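Local atomic coordinates of Two-component system sensor histidine kinase (Bacteroides thetaiotaomicron, PDB entry 3OTT), a protein that probably senses saccharides through its extracellular beta-propeller part and, as a putative histidine kinase of the membrane, passes the signal on to control transcription. Residues 387-395 with 417-425; 568-579 with 582-592. All coordinates share one frame; numbering follows the deposited sequence.

Contact 1. Residues 387-395 with 417-425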
loop_
_atom_site.group_PDB
_atom_site.type_symbol
_atom_site.label_atom_id
_atom_site.label_comp_id
_atom_site.label_asym_id
_atom_site.label_seq_id
_atom_site.Cartn_x
_atom_site.Cartn_y
_atom_site.Cartn_z
ATOM N N TRP B 387 -23.167 3.430 18.673
ATOM C CA TRP B 387 -23.514 2.036 18.455
ATOM C C TRP B 387 -23.330 1.558 16.981
ATOM O O TRP B 387 -23.527 2.336 16.056
ATOM C CB TRP B 387 -24.940 1.776 18.835
ATOM C CG TRP B 387 -25.253 2.061 20.319
ATOM C CD1 TRP B 387 -25.634 3.247 20.836
ATOM C CD2 TRP B 387 -25.292 1.124 21.399
ATOM N NE1 TRP B 387 -25.875 3.135 22.160
ATOM C CE2 TRP B 387 -25.683 1.836 22.543
ATOM C CE3 TRP B 387 -25.056 -0.250 21.508
ATOM C CZ2 TRP B 387 -25.825 1.239 23.779
ATOM C CZ3 TRP B 387 -25.191 -0.848 22.718
ATOM C CH2 TRP B 387 -25.571 -0.106 23.854
ATOM N N ILE B 388 -22.961 0.290 16.769
ATOM C CA ILE B 388 -22.880 -0.207 15.399
ATOM C C ILE B 388 -23.673 -1.517 15.303
ATOM O O ILE B 388 -23.704 -2.312 16.285
ATOM C CB ILE B 388 -21.417 -0.338 14.869
ATOM C CG1 ILE B 388 -20.621 -1.233 15.794
ATOM C CG2 ILE B 388 -20.658 1.090 14.761
ATOM C CD1 ILE B 388 -19.374 -1.840 15.094
ATOM N N ALA B 389 -24.331 -1.723 14.163
ATOM C CA ALA B 389 -24.985 -2.983 13.939
ATOM C C ALA B 389 -24.143 -3.717 12.921
ATOM O O ALA B 389 -23.691 -3.109 11.902
ATOM C CB ALA B 389 -26.456 -2.775 13.418
ATOM N N THR B 390 -23.924 -5.008 13.196
ATOM C CA THR B 390 -23.087 -5.853 12.345
ATOM C C THR B 390 -23.640 -7.281 12.238
ATOM O O THR B 390 -24.609 -7.611 12.946
ATOM C CB THR B 390 -21.613 -5.982 12.884
ATOM O OG1 THR B 390 -21.550 -6.966 13.910
ATOM C CG2 THR B 390 -20.981 -4.648 13.336
ATOM N N ASP B 391 -23.002 -8.136 11.409
ATOM C CA ASP B 391 -23.381 -9.544 11.272
ATOM C C ASP B 391 -22.794 -10.371 12.391
ATOM O O ASP B 391 -22.991 -11.590 12.410
ATOM C CB ASP B 391 -22.955 -10.165 9.894
ATOM C CG ASP B 391 -23.919 -9.811 8.749
ATOM O OD1 ASP B 391 -24.960 -9.140 9.007
ATOM O OD2 ASP B 391 -23.613 -10.140 7.581
ATOM N N GLY B 392 -22.104 -9.701 13.326
ATOM C CA GLY B 392 -21.696 -10.258 14.614
ATOM C C GLY B 392 -22.327 -9.462 15.785
ATOM O O GLY B 392 -21.628 -9.062 16.733
ATOM N N SER B 393 -23.641 -9.247 15.709
ATOM C CA SER B 393 -24.449 -8.594 16.741
ATOM C C SER B 393 -24.096 -7.097 16.868
ATOM O O SER B 393 -23.463 -6.537 15.970
ATOM C CB SER B 393 -24.380 -9.355 18.091
ATOM O OG SER B 393 -25.314 -8.825 19.051
ATOM N N ILE B 394 -24.540 -6.456 17.956
ATOM C CA ILE B 394 -24.376 -5.047 18.148
ATOM C C ILE B 394 -23.182 -4.738 19.047
ATOM O O ILE B 394 -22.838 -5.500 19.932
ATOM C CB ILE B 394 -25.660 -4.405 18.705
ATOM C CG1 ILE B 394 -26.108 -5.025 20.038
ATOM C CG2 ILE B 394 -26.774 -4.608 17.746
ATOM C CD1 ILE B 394 -26.980 -4.034 20.873
ATOM N N ASN B 395 -22.532 -3.621 18.794
ATOM C CA ASN B 395 -21.437 -3.191 19.643
ATOM C C ASN B 395 -21.587 -1.730 20.045
ATOM O O ASN B 395 -22.181 -0.934 19.305
ATOM C CB ASN B 395 -20.132 -3.328 18.892
ATOM C CG ASN B 395 -19.786 -4.765 18.539
ATOM O OD1 ASN B 395 -19.079 -5.407 19.267
ATOM N ND2 ASN B 395 -20.237 -5.238 17.386
ATOM N N ASN B 417 -32.204 -14.343 18.239
ATOM C CA ASN B 417 -31.113 -13.621 18.791
ATOM C C ASN B 417 -30.760 -12.491 17.837
ATOM O O ASN B 417 -31.394 -12.330 16.766
ATOM C CB ASN B 417 -29.924 -14.557 19.047
ATOM C CG ASN B 417 -29.358 -15.139 17.753
ATOM O OD1 ASN B 417 -29.097 -14.401 16.790
ATOM N ND2 ASN B 417 -29.182 -16.463 17.719
ATOM N N THR B 418 -29.685 -11.793 18.192
ATOM C CA THR B 418 -29.299 -10.547 17.576
ATOM C C THR B 418 -28.009 -10.649 16.717
ATOM O O THR B 418 -27.434 -9.648 16.313
ATOM C CB THR B 418 -29.206 -9.543 18.750
ATOM O OG1 THR B 418 -29.491 -8.243 18.311
ATOM C CG2 THR B 418 -27.888 -9.572 19.396
ATOM N N ASN B 419 -27.562 -11.866 16.413
ATOM C CA ASN B 419 -26.336 -12.101 15.614
ATOM C C ASN B 419 -26.235 -11.292 14.334
ATOM O O ASN B 419 -25.196 -10.710 14.050
ATOM C CB ASN B 419 -26.224 -13.583 15.217
ATOM C CG ASN B 419 -25.793 -14.461 16.372
ATOM O OD1 ASN B 419 -25.364 -13.970 17.446
ATOM N ND2 ASN B 419 -25.912 -15.791 16.173
ATOM N N TRP B 420 -27.332 -11.280 13.568
ATOM C CA TRP B 420 -27.419 -10.504 12.343
ATOM C C TRP B 420 -28.252 -9.245 12.534
ATOM O O TRP B 420 -29.433 -9.259 12.296
ATOM C CB TRP B 420 -27.992 -11.379 11.206
ATOM C CG TRP B 420 -27.104 -12.575 10.870
ATOM C CD1 TRP B 420 -25.786 -12.772 11.257
ATOM C CD2 TRP B 420 -27.457 -13.711 10.066
ATOM N NE1 TRP B 420 -25.320 -13.944 10.727
ATOM C CE2 TRP B 420 -26.310 -14.538 9.985
ATOM C CE3 TRP B 420 -28.626 -14.098 9.378
ATOM C CZ2 TRP B 420 -26.300 -15.756 9.262
ATOM C CZ3 TRP B 420 -28.620 -15.310 8.645
ATOM C CH2 TRP B 420 -27.455 -16.125 8.600
ATOM N N THR B 421 -27.620 -8.159 12.932
ATOM C CA THR B 421 -28.278 -6.880 13.201
ATOM C C THR B 421 -28.187 -5.899 12.052
ATOM O O THR B 421 -27.089 -5.675 11.544
ATOM C CB THR B 421 -27.697 -6.237 14.514
ATOM O OG1 THR B 421 -28.091 -7.088 15.605
ATOM C CG2 THR B 421 -28.364 -4.830 14.769
ATOM N N TYR B 422 -29.330 -5.325 11.632
ATOM C CA TYR B 422 -29.388 -4.454 10.441
ATOM C C TYR B 422 -29.545 -3.004 10.783
ATOM O O TYR B 422 -29.090 -2.189 9.993
ATOM C CB TYR B 422 -30.534 -4.824 9.439
ATOM C CG TYR B 422 -30.113 -5.993 8.564
ATOM C CD1 TYR B 422 -29.774 -7.228 9.143
ATOM C CD2 TYR B 422 -29.975 -5.848 7.171
ATOM C CE1 TYR B 422 -29.337 -8.321 8.353
ATOM C CE2 TYR B 422 -29.528 -6.953 6.370
ATOM C CZ TYR B 422 -29.220 -8.167 6.978
ATOM O OH TYR B 422 -28.802 -9.240 6.230
ATOM N N TYR B 423 -30.184 -2.689 11.921
ATOM C CA TYR B 423 -30.511 -1.304 12.243
ATOM C C TYR B 423 -30.773 -1.178 13.733
ATOM O O TYR B 423 -31.255 -2.129 14.406
ATOM C CB TYR B 423 -31.762 -0.843 11.453
ATOM C CG TYR B 423 -31.715 0.533 10.844
ATOM C CD1 TYR B 423 -30.865 0.811 9.756
ATOM C CD2 TYR B 423 -32.522 1.559 11.324
ATOM C CE1 TYR B 423 -30.810 2.079 9.167
ATOM C CE2 TYR B 423 -32.461 2.836 10.748
ATOM C CZ TYR B 423 -31.612 3.066 9.663
ATOM O OH TYR B 423 -31.541 4.323 9.104
ATOM N N ILE B 424 -30.486 0.008 14.238
ATOM C CA ILE B 424 -30.650 0.328 15.639
ATOM C C ILE B 424 -30.995 1.772 15.807
ATOM O O ILE B 424 -30.510 2.611 15.039
ATOM C CB ILE B 424 -29.361 0.055 16.392
ATOM C CG1 ILE B 424 -29.441 0.549 17.837
ATOM C CG2 ILE B 424 -28.248 0.797 15.783
ATOM C CD1 ILE B 424 -28.443 -0.216 18.724
ATOM N N PHE B 425 -31.859 2.064 16.781
ATOM C CA PHE B 425 -32.040 3.443 17.276
ATOM C C PHE B 425 -32.454 3.421 18.727
ATOM O O PHE B 425 -32.865 2.382 19.220
ATOM C CB PHE B 425 -33.052 4.276 16.407
ATOM C CG PHE B 425 -34.525 3.843 16.554
ATOM C CD1 PHE B 425 -35.119 2.964 15.615
ATOM C CD2 PHE B 425 -35.304 4.303 17.594
ATOM C CE1 PHE B 425 -36.461 2.567 15.717
ATOM C CE2 PHE B 425 -36.694 3.898 17.742
ATOM C CZ PHE B 425 -37.260 3.027 16.790
HETATM O O HOH W 1 -27.049 -10.770 7.574
#

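Contact 2. Residues 568-579 with 582-592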
loop_
_atom_site.group_PDB
_atom_site.type_symbol
_atom_site.label_atom_id
_atom_site.label_comp_id
_atom_site.label_asym_id
_atom_site.label_seq_id
_atom_site.Cartn_x
_atom_site.Cartn_y
_atom_site.Cartn_z
ATOM N N LYS B 568 -30.863 18.927 2.954
ATOM C CA LYS B 568 -31.654 20.182 3.037
ATOM C C LYS B 568 -33.068 20.000 2.465
ATOM O O LYS B 568 -33.874 19.251 3.016
ATOM C CB LYS B 568 -30.960 21.320 2.273
ATOM C CG LYS B 568 -29.656 21.854 2.835
ATOM C CD LYS B 568 -29.058 22.779 1.763
ATOM C CE LYS B 568 -28.058 23.758 2.316
ATOM N NZ LYS B 568 -26.725 23.118 2.298
ATOM N N ASN B 569 -33.344 20.638 1.335
ATOM C CA ASN B 569 -34.686 20.631 0.743
ATOM C C ASN B 569 -34.883 19.565 -0.298
ATOM O O ASN B 569 -35.940 19.484 -0.937
ATOM C CB ASN B 569 -35.025 22.003 0.159
ATOM C CG ASN B 569 -35.275 23.019 1.235
ATOM O OD1 ASN B 569 -36.007 22.749 2.205
ATOM N ND2 ASN B 569 -34.668 24.197 1.093
ATOM N N SER B 570 -33.870 18.726 -0.437
ATOM C CA SER B 570 -33.910 17.644 -1.378
ATOM C C SER B 570 -33.731 16.285 -0.716
ATOM O O SER B 570 -33.261 16.178 0.426
ATOM C CB SER B 570 -32.804 17.864 -2.419
ATOM O OG SER B 570 -33.011 19.116 -3.075
ATOM N N ILE B 571 -34.083 15.242 -1.458
ATOM C CA ILE B 571 -33.531 13.946 -1.165
ATOM C C ILE B 571 -32.589 13.385 -2.252
ATOM O O ILE B 571 -32.914 13.396 -3.442
ATOM C CB ILE B 571 -34.616 12.931 -0.718
ATOM C CG1 ILE B 571 -34.002 11.536 -0.776
ATOM C CG2 ILE B 571 -35.787 12.961 -1.631
ATOM C CD1 ILE B 571 -34.804 10.491 -0.038
ATOM N N TRP B 572 -31.411 12.893 -1.840
ATOM C CA TRP B 572 -30.458 12.295 -2.799
ATOM C C TRP B 572 -30.644 10.804 -2.836
ATOM O O TRP B 572 -30.696 10.179 -1.812
ATOM C CB TRP B 572 -28.988 12.609 -2.451
ATOM C CG TRP B 572 -28.599 14.065 -2.698
ATOM C CD1 TRP B 572 -29.435 15.170 -2.616
ATOM C CD2 TRP B 572 -27.296 14.570 -3.031
ATOM N NE1 TRP B 572 -28.717 16.322 -2.915
ATOM C CE2 TRP B 572 -27.408 15.985 -3.151
ATOM C CE3 TRP B 572 -26.044 13.978 -3.205
ATOM C CZ2 TRP B 572 -26.326 16.800 -3.483
ATOM C CZ3 TRP B 572 -24.939 14.809 -3.540
ATOM C CH2 TRP B 572 -25.100 16.200 -3.664
ATOM N N VAL B 573 -30.686 10.246 -4.040
ATOM C CA VAL B 573 -31.001 8.838 -4.250
ATOM C C VAL B 573 -29.972 8.235 -5.184
ATOM O O VAL B 573 -29.894 8.591 -6.369
ATOM C CB VAL B 573 -32.430 8.664 -4.833
ATOM C CG1 VAL B 573 -32.843 7.159 -4.848
ATOM C CG2 VAL B 573 -33.415 9.408 -4.010
ATOM N N SER B 574 -29.164 7.343 -4.635
ATOM C CA SER B 574 -28.134 6.652 -5.381
ATOM C C SER B 574 -28.698 5.322 -5.870
ATOM O O SER B 574 -29.319 4.598 -5.094
ATOM C CB SER B 574 -26.955 6.405 -4.470
ATOM O OG SER B 574 -25.980 5.716 -5.195
ATOM N N THR B 575 -28.553 5.047 -7.161
ATOM C CA THR B 575 -29.096 3.853 -7.759
ATOM C C THR B 575 -28.002 3.236 -8.631
ATOM O O THR B 575 -26.975 3.858 -8.908
ATOM C CB THR B 575 -30.229 4.140 -8.781
ATOM O OG1 THR B 575 -29.663 4.792 -9.939
ATOM C CG2 THR B 575 -31.350 4.989 -8.211
ATOM N N THR B 576 -28.298 2.038 -9.115
ATOM C CA THR B 576 -27.499 1.316 -10.080
ATOM C C THR B 576 -27.232 2.108 -11.356
ATOM O O THR B 576 -26.204 1.923 -12.006
ATOM C CB THR B 576 -28.267 0.048 -10.487
ATOM O OG1 THR B 576 -28.287 -0.837 -9.366
ATOM C CG2 THR B 576 -27.584 -0.648 -11.692
ATOM N N ASN B 577 -28.178 2.966 -11.735
ATOM C CA ASN B 577 -28.029 3.723 -12.967
ATOM C C ASN B 577 -27.624 5.206 -12.770
ATOM O O ASN B 577 -27.615 5.997 -13.710
ATOM C CB ASN B 577 -29.274 3.527 -13.861
ATOM C CG ASN B 577 -29.181 2.234 -14.743
ATOM O OD1 ASN B 577 -28.962 1.116 -14.243
ATOM N ND2 ASN B 577 -29.322 2.411 -16.066
ATOM N N GLY B 578 -27.294 5.571 -11.539
ATOM C CA GLY B 578 -26.833 6.917 -11.247
ATOM C C GLY B 578 -27.485 7.591 -10.045
ATOM O O GLY B 578 -28.149 6.954 -9.212
ATOM N N LEU B 579 -27.283 8.891 -9.987
ATOM C CA LEU B 579 -27.669 9.708 -8.883
ATOM C C LEU B 579 -28.872 10.585 -9.253
ATOM O O LEU B 579 -28.840 11.322 -10.223
ATOM C CB LEU B 579 -26.475 10.591 -8.496
ATOM C CG LEU B 579 -26.174 10.879 -7.026
ATOM C CD1 LEU B 579 -25.475 12.290 -6.902
ATOM C CD2 LEU B 579 -27.353 10.838 -6.138
ATOM N N ILE B 582 -34.193 14.784 -5.669
ATOM C CA ILE B 582 -35.647 14.942 -5.716
ATOM C C ILE B 582 -36.048 15.997 -4.719
ATOM O O ILE B 582 -35.685 15.916 -3.541
ATOM C CB ILE B 582 -36.363 13.624 -5.310
ATOM C CG1 ILE B 582 -35.942 12.467 -6.225
ATOM C CG2 ILE B 582 -37.877 13.771 -5.265
ATOM C CD1 ILE B 582 -36.310 11.087 -5.603
ATOM N N ASP B 583 -36.844 16.953 -5.167
ATOM C CA ASP B 583 -37.210 18.053 -4.292
ATOM C C ASP B 583 -38.238 17.558 -3.300
ATOM O O ASP B 583 -39.195 16.921 -3.688
ATOM C CB ASP B 583 -37.775 19.228 -5.092
ATOM C CG ASP B 583 -38.345 20.330 -4.179
ATOM O OD1 ASP B 583 -39.461 20.179 -3.625
ATOM O OD2 ASP B 583 -37.647 21.343 -3.997
ATOM N N ARG B 584 -38.052 17.860 -2.024
ATOM C CA ARG B 584 -38.919 17.292 -1.005
ATOM C C ARG B 584 -40.385 17.774 -1.053
ATOM O O ARG B 584 -41.268 17.082 -0.550
ATOM C CB ARG B 584 -38.323 17.467 0.384
ATOM C CG ARG B 584 -37.112 16.543 0.618
ATOM C CD ARG B 584 -36.736 16.458 2.127
ATOM N NE ARG B 584 -36.334 17.716 2.776
ATOM C CZ ARG B 584 -37.080 18.414 3.653
ATOM N NH1 ARG B 584 -38.298 18.017 3.994
ATOM N NH2 ARG B 584 -36.615 19.537 4.202
ATOM N N LYS B 585 -40.638 18.941 -1.644
ATOM C CA LYS B 585 -42.013 19.472 -1.678
ATOM C C LYS B 585 -42.714 19.170 -3.010
ATOM O O LYS B 585 -43.839 18.653 -2.992
ATOM C CB LYS B 585 -42.098 20.969 -1.264
ATOM C CG LYS B 585 -41.777 21.226 0.256
ATOM C CD LYS B 585 -42.123 22.711 0.712
ATOM C CE LYS B 585 -41.039 23.812 0.388
ATOM N NZ LYS B 585 -41.561 25.283 0.328
ATOM N N THR B 586 -42.040 19.402 -4.145
ATOM C CA THR B 586 -42.679 19.156 -5.451
ATOM C C THR B 586 -42.554 17.715 -5.926
ATOM O O THR B 586 -43.361 17.251 -6.725
ATOM C CB THR B 586 -42.099 20.025 -6.565
ATOM O OG1 THR B 586 -40.741 19.616 -6.795
ATOM C CG2 THR B 586 -42.193 21.528 -6.210
ATOM N N MET B 587 -41.506 17.041 -5.475
ATOM C CA MET B 587 -41.190 15.661 -5.902
ATOM C C MET B 587 -40.656 15.520 -7.341
ATOM O O MET B 587 -40.567 14.386 -7.834
ATOM C CB MET B 587 -42.332 14.666 -5.633
ATOM C CG MET B 587 -42.560 14.430 -4.156
ATOM S SD MET B 587 -43.847 13.218 -3.813
ATOM C CE MET B 587 -42.986 11.621 -4.040
ATOM N N ASP B 588 -40.338 16.659 -7.975
ATOM C CA ASP B 588 -39.503 16.742 -9.171
ATOM C C ASP B 588 -38.167 15.980 -8.968
ATOM O O ASP B 588 -37.374 16.326 -8.086
ATOM C CB ASP B 588 -39.160 18.227 -9.559
ATOM C CG ASP B 588 -40.369 19.037 -10.059
ATOM O OD1 ASP B 588 -41.446 18.456 -10.393
ATOM O OD2 ASP B 588 -40.234 20.295 -10.143
ATOM N N ALA B 589 -37.926 14.978 -9.806
ATOM C CA ALA B 589 -36.691 14.192 -9.783
ATOM C C ALA B 589 -35.734 14.651 -10.862
ATOM O O ALA B 589 -36.145 14.803 -11.992
ATOM C CB ALA B 589 -37.008 12.735 -9.990
ATOM N N ARG B 590 -34.467 14.863 -10.537
ATOM C CA ARG B 590 -33.510 15.247 -11.580
ATOM C C ARG B 590 -32.279 14.369 -11.581
ATOM O O ARG B 590 -31.642 14.228 -10.552
ATOM C CB ARG B 590 -33.082 16.697 -11.391
ATOM C CG ARG B 590 -34.047 17.681 -11.963
ATOM C CD ARG B 590 -33.415 19.070 -11.926
ATOM N NE ARG B 590 -34.047 19.944 -12.910
ATOM C CZ ARG B 590 -33.532 21.084 -13.356
ATOM N NH1 ARG B 590 -32.356 21.521 -12.906
ATOM N NH2 ARG B 590 -34.203 21.790 -14.265
ATOM N N GLN B 591 -31.918 13.790 -12.721
ATOM C CA GLN B 591 -30.675 13.016 -12.755
ATOM C C GLN B 591 -29.374 13.859 -12.785
ATOM O O GLN B 591 -29.308 14.825 -13.515
ATOM C CB GLN B 591 -30.671 12.029 -13.916
ATOM C CG GLN B 591 -29.454 11.128 -13.864
ATOM C CD GLN B 591 -29.507 10.047 -14.873
ATOM O OE1 GLN B 591 -30.173 10.180 -15.893
ATOM N NE2 GLN B 591 -28.813 8.958 -14.607
ATOM N N GLN B 592 -28.359 13.457 -12.008
ATOM C CA GLN B 592 -27.000 14.070 -12.036
ATOM C C GLN B 592 -25.964 13.360 -12.942
ATOM O O GLN B 592 -26.137 12.204 -13.280
ATOM C CB GLN B 592 -26.415 14.135 -10.619
ATOM C CG GLN B 592 -27.205 14.978 -9.637
ATOM C CD GLN B 592 -27.581 16.348 -10.204
ATOM O OE1 GLN B 592 -26.781 17.294 -10.197
ATOM N NE2 GLN B 592 -28.817 16.452 -10.706
#

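Contact 1. Residues 387-395 with 417-425
T421 of strand 421-425 lies over A389 of strand 387-390, the two strand segments running nearly antiparallel, at 153°, with their axes 5.1 Å apart at the closest point. Two backbone bonds tie the ends together beside the hairpin turn at 390-393: T421 N gives its hydrogen to T390 O at 3.1 Å, and S393 N gives its own to N419 O at 2.7 Å. T390 shapes this turn, its OG1 accepting from G392 N in an ST turn and donating to S393 O.

T421 suits its place because its branches do different work. OG1 turns back on its own segment and donates to T418 O at 2.7 Å, while CG2, placed opposite the backbone N across the CA-CB bond (chi1 -67° for OG1), faces the other strand. There CG2 of I394 presses against it at 3.4 Å, tighter than usual carbon contact, the two side chains crossing at a slant. A389, small and apolar, lets the backbones come this near. Farther along, I424 stretches away from its backbone N (chi1 173°) and its CD1 tip touches W387 CB at 4.0 Å; the W387 indole leads away, its NE1 bonded to D381.

At the partly exposed end, W420 brings its ring edge to the D391 carbonyl, CD1 lying 3.2 Å from D391 O near the ring plane. The D391 carboxylate divides its oxygens: OD2 forms a salt bridge with R376, and OD1 accepts a hydrogen bond from a water that also bonds Y422 OH and lies over one W420 face. W420 further packs on R131 of the second subunit.

The first strand of one blade laid against the 387-395 hairpin of the blade before it is characteristic of the packing of successive blades in a beta-propeller.

Contact 2. Residues 568-579 with 582-592
I571 and I582 form an antiparallel hydrogen-bonded pair, with I571 N to I582 O at 2.7 Å and a matching bond from I582 N back to I571 O. The ladder goes on past the non-hydrogen-bonded pair S570 and D583, where R584 N donates almost straight, at 169°, to N569 O. At the far end, Q592 N joins L579 O at 2.8 Å nearly in line with the carbonyl, linking strand 578-583 to the outermost strand.

Side-chain polar bonds centre on R584. Its chain bends at chi3 (-62°), turning the guanidinium so that NE and NH2 both grip K568 O, at 2.9 Å and 3.0 Å. This oxygen lies close to the guanidinium plane; NE approaches within the carbonyl plane, whereas NH2 comes from above it. NH1 makes salt bridges with D525 and D527, so the arginine reaches the neighbouring blade. Cut back to an alanine, this position would probably leave K568 O without its two side-chain donors and D525 and D527 without the charge that faces them.

In the next turn, D583 OD1 accepts from K585 N and T586 N on opposite faces of its plane, an Asx motif for which a short carboxylate is well suited. G578 closes the type I turn from T575 at backbone angles that a side chain would strain.

Apolar contacts are fewer. I571 and I582 lie side by side, CG2 of I571 touching CB of I582 at 3.8 Å, and V573 crosses I582 at a slant, its CG2 3.7 Å from I582 CD1; branched residues suit such extended strands.

The chemistry is therefore divided: backbone bonds set the register of the sheet, branched aliphatics pack on one face, and one arginine spans a turn carbonyl and two acidic residues of the neighbouring blade, whose negative charges would probably offset its own.

Both contacts belong to the second of the chain's two beta-propellers, whose four-stranded blades follow one another in sequence. Contact 1 comes first and joins two successive blades, the meander 375-410 and the innermost strand of 421-463. Contact 2 follows after two further blades and lies within a single blade, the sheet 561-591, tying three of its strands. Their centres are about 29 Å apart and their nearest atoms about 12 Å, so they do not touch. Together they illustrate the two levels of propeller construction: hydrogen-bonded ladders make each blade, and face-to-face packing sets each blade against the next, building the propeller of the extracellular part of this probable saccharide sensor.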